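UDP-N-Acetylglucosamine 2-Epimerase (Thermus thermophilus, PDB 1V4V) probably interconverts UDP-N-acetylglucosamine and UDP-N-acetylmannosamine as a homodimeric, two-domain 2-epimerase of the GT-B type. Local coordinates at residues Q43-E46 and Q47-A51; I57-D60 and R61-D64. All coordinates share one frame; numbering follows the deposited sequence.

Contact 1 (Q43-E46 and Q47-A51); sequences QHRE and QLRQA
Gln47 lays its side chain alongside that of His44, the residue at the N-cap position of helix 45-53. The glutamine chain runs out straight beyond CG (chi1 -178°) and brings OE1 to 3.2 Å from His44 CD2, oblique to the imidazole; amide and ring planes stand 75° apart. Its CB packs on His44 CB at 3.5 Å. Next, Leu48 N donates a hydrogen bond of 2.9 Å to His44 O, closing the first turn, while the leucyl branches lead away to Arg15 and Ala18 of helix 15-29. Helix 45-53 is the crossover of the beta-alpha-beta unit formed with strands 34-40 and 61-62, in a Rossmann-like domain of the GT-B fold. At Arg49 the backbone N hydrogen-bonds to Arg45 O at 2.8 Å, and the side chain runs beside that of Arg45. Arg49 NE sits 3.0 Å above the Arg45 guanidinium plane, near its centre, with the two planes 33° apart. Arg45 NH2 and Arg49 NH2 come to 3.0 Å where both side chains turn to the carboxylate of Glu59, an anion the two cations probably share. Gln50 N hydrogen-bonds to Glu46 O at 3.1 Å.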
loop_
_atom_site.group_PDB
_atom_site.type_symbol
_atom_site.label_atom_id
_atom_site.label_comp_id
_atom_site.label_asym_id
_atom_site.label_seq_id
_atom_site.Cartn_x
_atom_site.Cartn_y
_atom_site.Cartn_z
ATOM N N GLN A 43 19.775 10.652 -0.867
ATOM C CA GLN A 43 20.501 11.862 -0.486
ATOM C C GLN A 43 21.970 11.952 -0.881
ATOM O O GLN A 43 22.530 13.044 -0.918
ATOM C CB GLN A 43 20.425 12.053 1.030
ATOM C CG GLN A 43 19.030 12.170 1.604
ATOM C CD GLN A 43 19.041 12.175 3.123
ATOM O OE1 GLN A 43 19.497 11.221 3.754
ATOM N NE2 GLN A 43 18.539 13.251 3.718
ATOM N N HIS A 44 22.605 10.824 -1.161
ATOM C CA HIS A 44 24.022 10.850 -1.498
ATOM C C HIS A 44 24.309 10.392 -2.919
ATOM O O HIS A 44 24.720 9.257 -3.148
ATOM C CB HIS A 44 24.787 9.986 -0.495
ATOM C CG HIS A 44 24.420 10.264 0.930
ATOM N ND1 HIS A 44 24.605 11.497 1.518
ATOM C CD2 HIS A 44 23.850 9.477 1.872
ATOM C CE1 HIS A 44 24.161 11.458 2.763
ATOM N NE2 HIS A 44 23.699 10.245 3.002
ATOM N N ARG A 45 24.093 11.299 -3.867
ATOM C CA ARG A 45 24.306 11.030 -5.283
ATOM C C ARG A 45 25.692 10.471 -5.588
ATOM O O ARG A 45 25.823 9.372 -6.125
ATOM C CB ARG A 45 24.077 12.319 -6.081
ATOM C CG ARG A 45 24.353 12.219 -7.573
ATOM C CD ARG A 45 23.926 13.502 -8.280
ATOM N NE ARG A 45 24.277 13.505 -9.698
ATOM C CZ ARG A 45 25.513 13.663 -10.163
ATOM N NH1 ARG A 45 26.524 13.835 -9.323
ATOM N NH2 ARG A 45 25.736 13.648 -11.470
ATOM N N GLU A 46 26.722 11.230 -5.236
ATOM C CA GLU A 46 28.098 10.825 -5.491
ATOM C C GLU A 46 28.448 9.503 -4.811
ATOM O O GLU A 46 29.158 8.672 -5.378
ATOM C CB GLU A 46 29.055 11.925 -5.021
ATOM C CG GLU A 46 30.457 11.844 -5.608
ATOM C CD GLU A 46 30.454 11.800 -7.127
ATOM O OE1 GLU A 46 30.193 10.717 -7.692
ATOM O OE2 GLU A 46 30.703 12.851 -7.756
ATOM N N GLN A 47 27.938 9.309 -3.600
ATOM C CA GLN A 47 28.202 8.091 -2.843
ATOM C C GLN A 47 27.610 6.857 -3.520
ATOM O O GLN A 47 28.280 5.833 -3.658
ATOM C CB GLN A 47 27.631 8.228 -1.429
ATOM C CG GLN A 47 27.895 7.037 -0.525
ATOM C CD GLN A 47 27.256 7.193 0.840
ATOM O OE1 GLN A 47 26.034 7.279 0.961
ATOM N NE2 GLN A 47 28.083 7.234 1.879
ATOM N N LEU A 48 26.353 6.961 -3.938
ATOM C CA LEU A 48 25.673 5.853 -4.599
ATOM C C LEU A 48 26.240 5.666 -6.004
ATOM O O LEU A 48 26.299 4.553 -6.527
ATOM C CB LEU A 48 24.170 6.136 -4.666
ATOM C CG LEU A 48 23.245 4.983 -5.058
ATOM C CD1 LEU A 48 23.510 3.778 -4.172
ATOM C CD2 LEU A 48 21.799 5.435 -4.925
ATOM N N ARG A 49 26.666 6.772 -6.601
ATOM C CA ARG A 49 27.244 6.765 -7.937
ATOM C C ARG A 49 28.495 5.895 -7.970
ATOM O O ARG A 49 28.745 5.180 -8.940
ATOM C CB ARG A 49 27.598 8.196 -8.342
ATOM C CG ARG A 49 26.918 8.678 -9.604
ATOM C CD ARG A 49 26.857 10.191 -9.622
ATOM N NE ARG A 49 26.299 10.699 -10.870
ATOM C CZ ARG A 49 26.943 10.691 -12.032
ATOM N NH1 ARG A 49 28.175 10.204 -12.107
ATOM N NH2 ARG A 49 26.352 11.166 -13.122
ATOM N N GLN A 50 29.275 5.961 -6.897
ATOM C CA GLN A 50 30.507 5.191 -6.798
ATOM C C GLN A 50 30.222 3.720 -6.513
ATOM O O GLN A 50 30.983 2.840 -6.920
ATOM C CB GLN A 50 31.394 5.766 -5.692
ATOM C CG GLN A 50 32.867 5.468 -5.878
ATOM C CD GLN A 50 33.411 6.076 -7.156
ATOM O OE1 GLN A 50 33.404 7.297 -7.327
ATOM N NE2 GLN A 50 33.882 5.227 -8.064
ATOM N N ALA A 51 29.124 3.456 -5.812
ATOM C CA ALA A 51 28.742 2.090 -5.481
ATOM C C ALA A 51 28.338 1.328 -6.738
ATOM O O ALA A 51 28.663 0.152 -6.898
ATOM C CB ALA A 51 27.595 2.102 -4.482
#

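Contact 2 (I57-D60 and R61-D64); sequences IQED and RNLD
Glu59 and Asn62 meet on one side of the chain where the loop after helix 45-53 runs into strand 61-62, an outermost strand of the parallel sheet in this Rossmann-like domain. The two side chains cross at about a right angle, with carboxylate and amide planes 87° apart. Glu59 CG lies 3.8 Å from Asn62 CG, and Glu59 OE1 approaches the same carbon to 3.7 Å. A bend at chi2 (-84°) folds the glutamate carboxylate round to where OE1 lies close to the end of the Asn62 side chain. At the junction between the two segments the contact is made by the backbone and the first side-chain carbons: Asp60 CB is 3.3 Å from Arg61 N, and Arg61 CB is 3.2 Å from Asp60 C.

Around this pair, Glu59 OE1 also faces Arg49, its salt-bridge partner, and more weakly Arg45, so two arginines of helix 45-53 probably favour the charged carboxylate. Glu59 and Asn62 pack on Leu40 of strand 34-40, while backbone hydrogen bonds from Asp60, Arg61 and Leu63 to Val38 and Leu40, with one more from Val38 N to Asp60 OD2, fix the chain at the sheet edge. Arg61 heads away from the pair with its chain extended to NE, which carries the guanidinium past Ala86 of helix 72-89 until NH1 forms a salt bridge with Glu89 OE2.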
loop_
_atom_site.group_PDB
_atom_site.type_symbol
_atom_site.label_atom_id
_atom_site.label_comp_id
_atom_site.label_asym_id
_atom_site.label_seq_id
_atom_site.Cartn_x
_atom_site.Cartn_y
_atom_site.Cartn_z
ATOM N N ILE A 57 27.626 0.325 -13.761
ATOM C CA ILE A 57 26.316 0.938 -13.969
ATOM C C ILE A 57 26.358 2.433 -13.657
ATOM O O ILE A 57 26.995 2.858 -12.696
ATOM C CB ILE A 57 25.247 0.264 -13.065
ATOM C CG1 ILE A 57 25.086 -1.204 -13.458
ATOM C CG2 ILE A 57 23.903 0.987 -13.192
ATOM C CD1 ILE A 57 24.207 -2.003 -12.511
ATOM N N GLN A 58 25.680 3.222 -14.483
ATOM C CA GLN A 58 25.618 4.670 -14.301
ATOM C C GLN A 58 24.142 5.022 -14.143
ATOM O O GLN A 58 23.288 4.337 -14.706
ATOM C CB GLN A 58 26.168 5.383 -15.538
ATOM C CG GLN A 58 27.252 4.605 -16.274
ATOM C CD GLN A 58 28.483 4.357 -15.428
ATOM O OE1 GLN A 58 29.332 3.530 -15.773
ATOM N NE2 GLN A 58 28.598 5.081 -14.319
ATOM N N GLU A 59 23.831 6.074 -13.391
ATOM C CA GLU A 59 22.427 6.442 -13.229
ATOM C C GLU A 59 22.009 7.312 -14.403
ATOM O O GLU A 59 22.847 7.942 -15.050
ATOM C CB GLU A 59 22.182 7.184 -11.905
ATOM C CG GLU A 59 22.261 8.709 -11.957
ATOM C CD GLU A 59 23.675 9.231 -11.847
ATOM O OE1 GLU A 59 23.844 10.461 -11.697
ATOM O OE2 GLU A 59 24.616 8.414 -11.904
ATOM N N ASP A 60 20.712 7.340 -14.675
ATOM C CA ASP A 60 20.173 8.125 -15.777
ATOM C C ASP A 60 19.541 9.421 -15.297
ATOM O O ASP A 60 19.513 10.412 -16.024
ATOM C CB ASP A 60 19.144 7.293 -16.539
ATOM C CG ASP A 60 19.773 6.123 -17.266
ATOM O OD1 ASP A 60 20.414 6.352 -18.314
ATOM O OD2 ASP A 60 19.638 4.980 -16.787
ATOM N N ARG A 61 19.043 9.415 -14.064
ATOM C CA ARG A 61 18.403 10.596 -13.500
ATOM C C ARG A 61 18.438 10.536 -11.975
ATOM O O ARG A 61 18.579 9.460 -11.396
ATOM C CB ARG A 61 16.959 10.682 -14.004
ATOM C CG ARG A 61 16.205 11.933 -13.584
ATOM C CD ARG A 61 15.091 12.243 -14.573
ATOM N NE ARG A 61 14.214 13.316 -14.112
ATOM C CZ ARG A 61 13.358 13.963 -14.895
ATOM N NH1 ARG A 61 13.270 13.651 -16.181
ATOM N NH2 ARG A 61 12.583 14.915 -14.391
ATOM N N ASN A 62 18.324 11.695 -11.335
ATOM C CA ASN A 62 18.342 11.779 -9.876
ATOM C C ASN A 62 17.217 12.678 -9.386
ATOM O O ASN A 62 16.910 13.687 -10.017
ATOM C CB ASN A 62 19.664 12.374 -9.379
ATOM C CG ASN A 62 20.876 11.614 -9.869
ATOM O OD1 ASN A 62 21.206 11.633 -11.058
ATOM N ND2 ASN A 62 21.553 10.937 -8.949
ATOM N N LEU A 63 16.600 12.316 -8.265
ATOM C CA LEU A 63 15.551 13.157 -7.702
ATOM C C LEU A 63 16.266 14.193 -6.837
ATOM O O LEU A 63 17.411 13.989 -6.445
ATOM C CB LEU A 63 14.589 12.335 -6.842
ATOM C CG LEU A 63 13.753 11.281 -7.565
ATOM C CD1 LEU A 63 12.733 10.683 -6.588
ATOM C CD2 LEU A 63 13.035 11.915 -8.756
ATOM N N ASP A 64 15.601 15.304 -6.551
ATOM C CA ASP A 64 16.195 16.357 -5.736
ATOM C C ASP A 64 15.741 16.152 -4.294
ATOM O O ASP A 64 14.601 16.449 -3.940
ATOM C CB ASP A 64 15.754 17.725 -6.264
ATOM C CG ASP A 64 16.476 18.873 -5.594
ATOM O OD1 ASP A 64 16.505 19.975 -6.180
ATOM O OD2 ASP A 64 17.005 18.680 -4.480
#

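From the N terminus, the chain leaves strand 34-40 and enters contact 1 (43-46 with 47-51), which closes the first turns of helix 45-53. It then passes through the loop after that helix to contact 2 (57-60 with 61-64), where the connecting loop runs into strand 61-62. The contacts stand in series, neither nested nor crossed, with centres about 9 Å apart. They meet directly: Arg49 NE of contact 1 lies 2.6 Å from Glu59 OE1 of contact 2, a salt bridge joining the helix to the approach of the following strand. Arg45 CG also packs against the Asn62 side chain. Together they tie the crossover helix to the edge of the parallel sheet.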